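Local coordinates for protein poly(ADP-ribose) glycohydrolase (Thermomonospora curvata, PDB 3SIG) that hydrolyses poly(ADP-ribose), cutting the glycosidic bonds between its ADP-ribose units, and binds the product ADP-ribose in its pocket, at residues 171-179 against 195-206; 85-94 against 212-220. All coordinates share one frame; numbering follows the deposited sequence. Where two conformers were deposited one is given.

In the fold
Along the chain, strand 90-94 comes first, and contact 2 pairs its segment with 212-220 far downstream, closing a loop of 117 residues. Contact 1 is nested inside that loop: strand 163-175 runs on into residues 176-179, and contact 1 closes a short loop of 15 residues, which holds the short helix 180-183 and the start of helix 189-209. That helix leads directly into strand 214-217, so the second half of contact 1 delivers the chain to the second half of contact 2. Both contacts belong to one mixed sheet, in which 90-94 lies between 163-175 and 214-217. Contact 1 ties a helix to the sheet, whereas contact 2 joins two central strands and reaches ADP-ribose.

Contact 1 (171-179 against 195-206); sequences AFLTSPAPN and VLRGRAAKVLAA
Two torsions bring Arg199 to the carbonyl of Pro176: CG stands anti to the backbone N (chi1 -165°), aiming the side chain at 171-179, and a bend at chi3 (-61°) swings the guanidinium along the loop. NH2 then donates to Pro176 O at 2.9 Å, though the bond is bent and the acceptor is tilted from the guanidinium plane. Arg199 NE forms a salt bridge with Asp145 and NH2 also bonds Leu142 O, so the guanidinium has three partners. Closer to the helix backbone, Ser175 OG lies alongside the aliphatic stem, 3.4 Å from Arg199 CG. This is helix-on-sheet packing within the macrodomain-type α/β fold, helix 189-209 against strand 163-175: the axes of residues 195-206 and 171-175 run nearly antiparallel (158°) and approach to 9.5 Å. Both branches of Val203 are used, CG2 against Ser175 CB at 3.7 Å and CG1 against Leu173 CD1 at 4.0 Å, the leucine crossing the valine at a slant. Farther along, in the loop, the Pro178 ring lies across Leu196 at about a right angle, its CD 3.7 Å from Leu196 CD2. The ring's CG meets Val195 CG1 at 4.2 Å, and the same valine methyl sits over the rim of one guanidinium face of Arg199.

Contact 2 (85-94 against 212-220); sequences AGDQVACLNF and HRRLVLGAW. With AR6 ([(2R,3S,4R,5R)-5-(6-aminopurin-9-yl)-3,4-dihydroxy-oxolan-2-yl]methyl [hydroxy-[[(2R,3S,4R,5S)-3,4,5-trihydroxyoxolan-2-yl]methoxy]phosphoryl] hydrogen phosphate), chain B.
Ala90 and Cys91 pair with Leu215 and Val216 as parallel neighbours in the central sheet of this macrodomain-type fold, an example of how parallel strands lock by staggered bonds. Ala90 N donates to Arg214 O, Ala90 O accepts from Val216 N (2.9 Å), and Leu92 N reaches Val216 O. The packing is dense toward the C-terminal ends. Leu92, its CG anti to the backbone N (chi1 176°), lays CD2 over one face of the Trp220 indole, 3.8 Å from the centroid of the five-membered ring. Trp220 CA in turn sits over the centre of the Phe94 ring, while the two aromatic rings meet obliquely at 49°. The indole NE1 is held by Ser175 O, and Phe94 and Ala219 line the ADP-ribose pocket. The other end is more open to solvent, with Ala85, Asp87 and Gln88 partly exposed, although Arg214 itself is buried. It grips Asp87 side-on: NE meets OD2 on its syn side, tilted out of the carboxylate plane, at 2.9 Å in a salt bridge, and NH2 donates to the backbone Asp87 O at 3.0 Å, almost in the guanidinium plane. Ala85 CB and Val89 CG2 sandwich that guanidinium, and NH1 bonds to Leu81 O, fixing its rotation. Two waters bridge the segments here; one accepts from Arg213 N at 2.9 Å and lies 3.1 Å from Asp87 OD2.

Contact 1 (171-179 against 195-206)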
loop_
_atom_site.group_PDB
_atom_site.type_symbol
_atom_site.label_atom_id
_atom_site.label_comp_id
_atom_site.label_asym_id
_atom_site.label_seq_id
_atom_site.Cartn_x
_atom_site.Cartn_y
_atom_site.Cartn_z
ATOM N N ALA A 171 -4.050 -4.441 7.505
ATOM C CA ALA A 171 -2.612 -4.647 7.369
ATOM C C ALA A 171 -2.139 -3.909 6.133
ATOM O O ALA A 171 -2.833 -3.852 5.100
ATOM C CB ALA A 171 -2.283 -6.107 7.258
ATOM N N PHE A 172 -0.931 -3.370 6.213
ATOM C CA PHE A 172 -0.272 -2.786 5.046
ATOM C C PHE A 172 0.931 -3.597 4.626
ATOM O O PHE A 172 1.657 -4.164 5.475
ATOM C CB PHE A 172 0.125 -1.329 5.271
ATOM C CG PHE A 172 -1.046 -0.373 5.296
ATOM C CD1 PHE A 172 -1.686 0.006 4.130
ATOM C CD2 PHE A 172 -1.550 0.106 6.496
ATOM C CE1 PHE A 172 -2.775 0.866 4.160
ATOM C CE2 PHE A 172 -2.632 0.999 6.530
ATOM C CZ PHE A 172 -3.238 1.365 5.358
ATOM N N LEU A 173 1.141 -3.611 3.312
ATOM C CA LEU A 173 2.310 -4.199 2.678
ATOM C C LEU A 173 3.006 -3.064 1.969
ATOM O O LEU A 173 2.430 -2.491 1.037
ATOM C CB LEU A 173 1.870 -5.256 1.665
ATOM C CG LEU A 173 0.880 -6.308 2.196
ATOM C CD1 LEU A 173 0.078 -6.990 1.136
ATOM C CD2 LEU A 173 1.630 -7.306 2.978
ATOM N N THR A 174 4.238 -2.760 2.401
ATOM C CA THR A 174 4.982 -1.615 1.893
ATOM C C THR A 174 6.129 -2.111 1.044
ATOM O O THR A 174 7.080 -2.706 1.557
ATOM C CB THR A 174 5.445 -0.734 3.086
ATOM O OG1 THR A 174 4.290 -0.082 3.608
ATOM C CG2 THR A 174 6.443 0.333 2.747
ATOM N N SER A 175 5.998 -1.892 -0.261
ATOM C CA SER A 175 6.958 -2.351 -1.243
ATOM C C SER A 175 6.995 -1.309 -2.346
ATOM O O SER A 175 5.957 -0.999 -2.917
ATOM C CB SER A 175 6.466 -3.681 -1.832
ATOM O OG SER A 175 7.202 -4.085 -2.988
ATOM N N PRO A 176 8.183 -0.749 -2.661
ATOM C CA PRO A 176 8.227 0.255 -3.730
ATOM C C PRO A 176 8.321 -0.394 -5.091
ATOM O O PRO A 176 9.129 -1.292 -5.326
ATOM C CB PRO A 176 9.535 0.999 -3.432
ATOM C CG PRO A 176 10.408 -0.065 -2.840
ATOM C CD PRO A 176 9.502 -0.977 -2.061
ATOM N N ALA A 177 7.487 0.053 -6.012
ATOM C CA ALA A 177 7.627 -0.349 -7.407
ATOM C C ALA A 177 8.931 0.261 -7.919
ATOM O O ALA A 177 9.389 1.292 -7.411
ATOM C CB ALA A 177 6.448 0.142 -8.244
ATOM N N PRO A 178 9.527 -0.332 -8.962
ATOM C CA PRO A 178 10.691 0.318 -9.572
ATOM C C PRO A 178 10.309 1.709 -10.062
ATOM O O PRO A 178 9.207 1.938 -10.568
ATOM C CB PRO A 178 11.047 -0.616 -10.718
ATOM C CG PRO A 178 9.814 -1.392 -11.001
ATOM C CD PRO A 178 9.143 -1.566 -9.669
ATOM N N ASN A 179 11.222 2.650 -9.936
ATOM C CA ASN A 179 11.016 4.006 -10.396
ATOM C C ASN A 179 11.365 4.079 -11.884
ATOM O O ASN A 179 12.477 4.478 -12.295
ATOM C CB ASN A 179 11.878 4.961 -9.581
ATOM C CG ASN A 179 11.481 6.403 -9.748
ATOM O OD1 ASN A 179 10.945 6.807 -10.771
ATOM N ND2 ASN A 179 11.687 7.181 -8.699
ATOM N N VAL A 195 11.321 -7.564 -12.897
ATOM C CA VAL A 195 11.409 -6.960 -11.573
ATOM C C VAL A 195 9.990 -6.839 -10.967
ATOM O O VAL A 195 9.750 -7.212 -9.818
ATOM C CB VAL A 195 12.109 -5.587 -11.624
ATOM C CG1 VAL A 195 11.980 -4.896 -10.290
ATOM C CG2 VAL A 195 13.567 -5.775 -11.985
ATOM N N LEU A 196 9.030 -6.375 -11.752
ATOM C CA LEU A 196 7.655 -6.217 -11.275
ATOM C C LEU A 196 7.054 -7.555 -10.886
ATOM O O LEU A 196 6.415 -7.657 -9.845
ATOM C CB LEU A 196 6.780 -5.591 -12.358
ATOM C CG LEU A 196 6.959 -4.085 -12.549
ATOM C CD1 LEU A 196 6.296 -3.686 -13.858
ATOM C CD2 LEU A 196 6.373 -3.286 -11.420
ATOM N N ARG A 197 7.250 -8.584 -11.686
ATOM C CA ARG A 197 6.693 -9.880 -11.404
ATOM C C ARG A 197 7.286 -10.482 -10.139
ATOM O O ARG A 197 6.549 -11.006 -9.296
ATOM C CB ARG A 197 6.897 -10.813 -12.584
ATOM C CG ARG A 197 6.228 -12.142 -12.322
ATOM C CD ARG A 197 6.228 -13.039 -13.534
ATOM N NE ARG A 197 5.426 -14.237 -13.307
ATOM C CZ ARG A 197 5.899 -15.350 -12.754
ATOM N NH1 ARG A 197 7.172 -15.423 -12.376
ATOM N NH2 ARG A 197 5.099 -16.395 -12.584
ATOM N N GLY A 198 8.611 -10.436 -10.006
ATOM C CA GLY A 198 9.242 -10.981 -8.819
ATOM C C GLY A 198 8.779 -10.310 -7.546
ATOM O O GLY A 198 8.541 -10.944 -6.499
ATOM N N ARG A 199 8.677 -8.996 -7.601
ATOM C CA ARG A 199 8.308 -8.200 -6.442
ATOM C C ARG A 199 6.851 -8.359 -6.086
ATOM O O ARG A 199 6.515 -8.554 -4.930
ATOM C CB ARG A 199 8.703 -6.732 -6.690
ATOM C CG ARG A 199 8.707 -5.852 -5.451
ATOM C CD ARG A 199 9.422 -4.541 -5.700
ATOM N NE ARG A 199 10.824 -4.772 -6.057
ATOM C CZ ARG A 199 11.628 -3.850 -6.539
ATOM N NH1 ARG A 199 12.862 -4.193 -6.881
ATOM N NH2 ARG A 199 11.211 -2.630 -6.756
ATOM N N ALA A 200 5.981 -8.275 -7.077
ATOM C CA ALA A 200 4.564 -8.521 -6.830
ATOM C C ALA A 200 4.303 -9.930 -6.300
ATOM O O ALA A 200 3.460 -10.114 -5.406
ATOM C CB ALA A 200 3.747 -8.290 -8.098
ATOM N N ALA A 201 5.048 -10.908 -6.772
ATOM C CA ALA A 201 4.867 -12.243 -6.253
ATOM C C ALA A 201 5.196 -12.280 -4.762
ATOM O O ALA A 201 4.542 -12.981 -3.975
ATOM C CB ALA A 201 5.727 -13.219 -6.986
ATOM N N LYS A 202 6.242 -11.556 -4.370
ATOM C CA LYS A 202 6.649 -11.491 -2.970
ATOM C C LYS A 202 5.648 -10.740 -2.094
ATOM O O LYS A 202 5.397 -11.119 -0.937
ATOM C CB LYS A 202 8.087 -10.918 -2.878
ATOM C CG LYS A 202 9.101 -11.853 -3.416
ATOM C CD LYS A 202 10.506 -11.270 -3.450
ATOM C CE LYS A 202 11.515 -12.326 -3.868
ATOM N NZ LYS A 202 12.905 -11.794 -3.865
ATOM N N VAL A 203 5.060 -9.682 -2.623
ATOM C CA VAL A 203 3.980 -9.004 -1.920
ATOM C C VAL A 203 2.820 -9.978 -1.644
ATOM O O VAL A 203 2.299 -10.039 -0.506
ATOM C CB VAL A 203 3.453 -7.819 -2.781
ATOM C CG1 VAL A 203 2.147 -7.284 -2.225
ATOM C CG2 VAL A 203 4.495 -6.702 -2.842
ATOM N N LEU A 204 2.397 -10.720 -2.664
ATOM C CA LEU A 204 1.310 -11.670 -2.502
ATOM C C LEU A 204 1.706 -12.781 -1.548
ATOM O O LEU A 204 0.881 -13.238 -0.732
ATOM C CB LEU A 204 0.880 -12.242 -3.850
ATOM C CG LEU A 204 0.265 -11.280 -4.856
ATOM C CD1 LEU A 204 -0.149 -12.015 -6.124
ATOM C CD2 LEU A 204 -0.857 -10.592 -4.291
ATOM N N ALA A 205 2.949 -13.235 -1.616
ATOM C CA ALA A 205 3.388 -14.276 -0.698
ATOM C C ALA A 205 3.331 -13.780 0.735
ATOM O O ALA A 205 2.946 -14.561 1.624
ATOM C CB ALA A 205 4.795 -14.757 -1.047
ATOM N N ALA A 206 3.769 -12.563 0.990
ATOM C CA ALA A 206 3.736 -12.049 2.357
ATOM C C ALA A 206 2.310 -11.925 2.846
ATOM O O ALA A 206 2.015 -12.284 3.996
ATOM C CB ALA A 206 4.434 -10.736 2.432
#

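Contact 2 (85-94 against 212-220)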
loop_
_atom_site.group_PDB
_atom_site.type_symbol
_atom_site.label_atom_id
_atom_site.label_comp_id
_atom_site.label_asym_id
_atom_site.label_seq_id
_atom_site.Cartn_x
_atom_site.Cartn_y
_atom_site.Cartn_z
ATOM N N ALA A 85 -16.932 -8.420 6.560
ATOM C CA ALA A 85 -16.472 -9.674 7.151
ATOM C C ALA A 85 -15.365 -9.393 8.148
ATOM O O ALA A 85 -14.712 -8.369 8.043
ATOM C CB ALA A 85 -15.966 -10.613 6.068
ATOM N N GLY A 86 -15.102 -10.310 9.062
ATOM C CA GLY A 86 -14.214 -10.047 10.173
ATOM C C GLY A 86 -12.729 -10.304 9.943
ATOM O O GLY A 86 -11.913 -9.989 10.814
ATOM N N ASP A 87 -12.340 -10.882 8.806
ATOM C CA ASP A 87 -10.926 -11.167 8.578
ATOM C C ASP A 87 -10.244 -9.870 8.121
ATOM O O ASP A 87 -10.740 -9.129 7.268
ATOM C CB ASP A 87 -10.726 -12.316 7.565
ATOM C CG ASP A 87 -11.430 -12.059 6.267
ATOM O OD1 ASP A 87 -12.678 -12.060 6.258
ATOM O OD2 ASP A 87 -10.780 -11.819 5.235
ATOM N N GLN A 88 -9.096 -9.583 8.719
ATOM C CA GLN A 88 -8.362 -8.355 8.416
ATOM C C GLN A 88 -7.873 -8.287 6.958
ATOM O O GLN A 88 -7.239 -9.234 6.464
ATOM C CB GLN A 88 -7.203 -8.240 9.365
ATOM C CG GLN A 88 -6.525 -6.898 9.346
ATOM C CD GLN A 88 -5.426 -6.812 10.393
ATOM O OE1 GLN A 88 -4.247 -6.923 10.071
ATOM N NE2 GLN A 88 -5.803 -6.648 11.642
ATOM N N VAL A 89 -8.173 -7.188 6.296
ATOM C CA VAL A 89 -7.826 -6.974 4.904
ATOM C C VAL A 89 -6.378 -6.492 4.833
ATOM O O VAL A 89 -5.915 -5.783 5.742
ATOM C CB VAL A 89 -8.769 -5.892 4.324
ATOM C CG1 VAL A 89 -8.404 -5.485 2.900
ATOM C CG2 VAL A 89 -10.214 -6.370 4.392
ATOM N N ALA A 90 -5.652 -6.864 3.790
ATOM C CA ALA A 90 -4.304 -6.314 3.529
ATOM C C ALA A 90 -4.338 -5.410 2.324
ATOM O O ALA A 90 -4.974 -5.709 1.311
ATOM C CB ALA A 90 -3.295 -7.440 3.308
ATOM N N CYS A 91 -3.621 -4.293 2.410
ATOM C CA CYS A 91 -3.526 -3.285 1.375
ATOM C C CYS A 91 -2.098 -3.009 0.971
ATOM O O CYS A 91 -1.235 -2.863 1.838
ATOM C CB CYS A 91 -4.086 -1.966 1.938
ATOM S SG CYS A 91 -5.787 -1.971 2.484
ATOM N N LEU A 92 -1.854 -2.922 -0.323
ATOM C CA LEU A 92 -0.555 -2.516 -0.839
ATOM C C LEU A 92 -0.393 -0.995 -0.779
ATOM O O LEU A 92 -1.218 -0.269 -1.339
ATOM C CB LEU A 92 -0.392 -3.055 -2.278
ATOM C CG LEU A 92 0.878 -2.638 -3.029
ATOM C CD1 LEU A 92 2.126 -3.103 -2.321
ATOM C CD2 LEU A 92 0.827 -3.192 -4.448
ATOM N N ASN A 93 0.650 -0.565 -0.071
ATOM C CA ASN A 93 1.130 0.805 -0.052
ATOM C C ASN A 93 2.102 0.995 -1.192
ATOM O O ASN A 93 3.090 0.258 -1.289
ATOM C CB ASN A 93 1.823 1.040 1.300
ATOM C CG ASN A 93 2.541 2.377 1.381
ATOM O OD1 ASN A 93 2.245 3.294 0.634
ATOM N ND2 ASN A 93 3.525 2.482 2.289
ATOM N N PHE A 94 1.796 1.960 -2.076
ATOM C CA PHE A 94 2.620 2.235 -3.248
ATOM C C PHE A 94 3.781 3.102 -2.753
ATOM O O PHE A 94 3.809 4.348 -2.846
ATOM C CB PHE A 94 1.828 2.971 -4.327
ATOM C CG PHE A 94 0.538 2.291 -4.759
ATOM C CD1 PHE A 94 0.271 0.941 -4.543
ATOM C CD2 PHE A 94 -0.398 3.020 -5.492
ATOM C CE1 PHE A 94 -0.906 0.361 -4.989
ATOM C CE2 PHE A 94 -1.590 2.444 -5.931
ATOM C CZ PHE A 94 -1.848 1.122 -5.673
ATOM N N HIS A 212 -3.867 -13.282 5.196
ATOM C CA HIS A 212 -4.827 -12.389 4.547
ATOM C C HIS A 212 -5.414 -12.995 3.295
ATOM O O HIS A 212 -4.702 -13.289 2.333
ATOM C CB HIS A 212 -4.136 -11.058 4.245
ATOM C CG HIS A 212 -3.694 -10.351 5.474
ATOM N ND1 HIS A 212 -2.395 -10.269 5.937
ATOM C CD2 HIS A 212 -4.441 -9.685 6.381
ATOM C CE1 HIS A 212 -2.380 -9.618 7.090
ATOM N NE2 HIS A 212 -3.612 -9.252 7.377
ATOM N N ARG A 213 -6.710 -13.206 3.322
ATOM C CA ARG A 213 -7.420 -13.756 2.199
ATOM C C ARG A 213 -8.079 -12.702 1.327
ATOM O O ARG A 213 -8.526 -13.014 0.229
ATOM C CB ARG A 213 -8.487 -14.722 2.679
ATOM C CG ARG A 213 -7.974 -15.843 3.584
ATOM C CD ARG A 213 -7.712 -17.108 2.800
ATOM N NE ARG A 213 -8.942 -17.665 2.241
ATOM C CZ ARG A 213 -9.100 -18.026 0.968
ATOM N NH1 ARG A 213 -8.102 -17.894 0.103
ATOM N NH2 ARG A 213 -10.259 -18.525 0.556
ATOM N N ARG A 214 -8.114 -11.455 1.783
ATOM C CA ARG A 214 -8.697 -10.360 1.003
ATOM C C ARG A 214 -7.674 -9.218 0.884
ATOM O O ARG A 214 -7.062 -8.814 1.881
ATOM C CB ARG A 214 -10.004 -9.885 1.660
ATOM C CG ARG A 214 -11.002 -11.019 1.756
ATOM C CD ARG A 214 -12.387 -10.580 2.217
ATOM N NE ARG A 214 -12.329 -10.017 3.566
ATOM C CZ ARG A 214 -13.136 -9.071 4.031
ATOM N NH1 ARG A 214 -14.128 -8.608 3.299
ATOM N NH2 ARG A 214 -12.938 -8.611 5.256
ATOM N N LEU A 215 -7.473 -8.775 -0.363
ATOM C CA LEU A 215 -6.466 -7.789 -0.707
ATOM C C LEU A 215 -7.040 -6.592 -1.392
ATOM O O LEU A 215 -8.001 -6.674 -2.184
ATOM C CB LEU A 215 -5.450 -8.355 -1.667
ATOM C CG LEU A 215 -4.846 -9.709 -1.308
ATOM C CD1 LEU A 215 -3.840 -10.135 -2.388
ATOM C CD2 LEU A 215 -4.206 -9.760 0.066
ATOM N N VAL A 216 -6.380 -5.484 -1.160
ATOM C CA VAL A 216 -6.628 -4.279 -1.947
ATOM C C VAL A 216 -5.318 -3.923 -2.650
ATOM O O VAL A 216 -4.341 -3.536 -1.991
ATOM C CB VAL A 216 -7.149 -3.089 -1.117
ATOM C CG1 VAL A 216 -7.377 -1.901 -2.026
ATOM C CG2 VAL A 216 -8.460 -3.448 -0.374
ATOM N N LEU A 217 -5.325 -4.091 -3.963
ATOM C CA LEU A 217 -4.198 -3.798 -4.851
ATOM C C LEU A 217 -4.621 -2.650 -5.764
ATOM O O LEU A 217 -5.661 -2.014 -5.550
ATOM C CB LEU A 217 -3.834 -5.044 -5.683
ATOM C CG LEU A 217 -3.515 -6.295 -4.863
ATOM C CD1 LEU A 217 -3.230 -7.475 -5.785
ATOM C CD2 LEU A 217 -2.370 -6.073 -3.922
ATOM N N GLY A 218 -3.807 -2.319 -6.745
ATOM C CA GLY A 218 -4.129 -1.198 -7.634
ATOM C C GLY A 218 -2.976 -0.961 -8.579
ATOM O O GLY A 218 -2.143 -1.857 -8.811
ATOM N N ALA A 219 -2.931 0.261 -9.090
ATOM C CA ALA A 219 -1.996 0.670 -10.129
ATOM C C ALA A 219 -0.639 1.080 -9.576
ATOM O O ALA A 219 -0.122 2.161 -9.807
ATOM C CB ALA A 219 -2.612 1.789 -10.954
ATOM N N TRP A 220 -0.083 0.167 -8.802
ATOM C CA TRP A 220 1.215 0.244 -8.133
ATOM C C TRP A 220 2.278 0.720 -9.107
ATOM O O TRP A 220 2.418 0.163 -10.206
ATOM C CB TRP A 220 1.558 -1.158 -7.678
ATOM C CG TRP A 220 2.815 -1.371 -6.914
ATOM C CD1 TRP A 220 3.313 -0.654 -5.850
ATOM C CD2 TRP A 220 3.692 -2.464 -7.122
ATOM N NE1 TRP A 220 4.462 -1.253 -5.389
ATOM C CE2 TRP A 220 4.701 -2.377 -6.144
ATOM C CE3 TRP A 220 3.716 -3.535 -8.045
ATOM C CZ2 TRP A 220 5.743 -3.295 -6.068
ATOM C CZ3 TRP A 220 4.751 -4.444 -7.967
ATOM C CH2 TRP A 220 5.758 -4.315 -6.997
HETATM N N1 AR6 B . -6.163 5.023 -4.118
HETATM C C2 AR6 B . -6.114 4.261 -5.205
HETATM N N3 AR6 B . -5.435 4.549 -6.353
HETATM C C4 AR6 B . -4.758 5.719 -6.299
HETATM C C5 AR6 B . -4.773 6.577 -5.144
HETATM C C6 AR6 B . -5.505 6.148 -4.068
HETATM N N6 AR6 B . -5.579 6.945 -2.925
HETATM N N7 AR6 B . -3.925 7.694 -5.470
HETATM C C8 AR6 B . -3.518 7.510 -6.681
HETATM N N9 AR6 B . -3.967 6.358 -7.257
HETATM P PA AR6 B . 1.065 6.688 -6.929
HETATM P PB AR6 B . 3.582 5.180 -7.446
HETATM C "C1'" AR6 B . -3.732 5.756 -8.566
HETATM O O1A AR6 B . 1.486 7.685 -7.949
HETATM O O1B AR6 B . 3.906 3.786 -6.948
HETATM C C1D AR6 B . 4.501 8.660 -3.473
HETATM O O1D AR6 B . 5.019 9.948 -3.290
HETATM C "C2'" AR6 B . -3.388 6.754 -9.651
HETATM O "O2'" AR6 B . -3.920 6.329 -10.875
HETATM O O2A AR6 B . 0.743 7.185 -5.544
HETATM O O2B AR6 B . 3.560 5.419 -8.918
HETATM C C2D AR6 B . 5.372 7.719 -2.738
HETATM O O2D AR6 B . 5.709 8.053 -1.436
HETATM C "C3'" AR6 B . -1.905 6.676 -9.687
HETATM O "O3'" AR6 B . -1.384 6.970 -10.942
HETATM O O3A AR6 B . 2.138 5.517 -6.859
HETATM C C3D AR6 B . 6.371 7.281 -3.721
HETATM O O3D AR6 B . 7.408 8.219 -3.599
HETATM C "C4'" AR6 B . -1.584 5.265 -9.287
HETATM O "O4'" AR6 B . -2.694 4.809 -8.545
HETATM C C4D AR6 B . 5.630 7.386 -5.007
HETATM O O4D AR6 B . 4.576 8.322 -4.842
HETATM C "C5'" AR6 B . -0.295 5.074 -8.501
HETATM O "O5'" AR6 B . -0.280 5.910 -7.355
HETATM C C5D AR6 B . 5.080 6.053 -5.510
HETATM O O5D AR6 B . 4.539 6.258 -6.802
HETATM O O HOH W 1 -8.300 -11.109 4.732
HETATM O O HOH W 2 -8.270 -13.573 5.730
HETATM O O HOH W 3 -3.447 -1.025 -3.100
#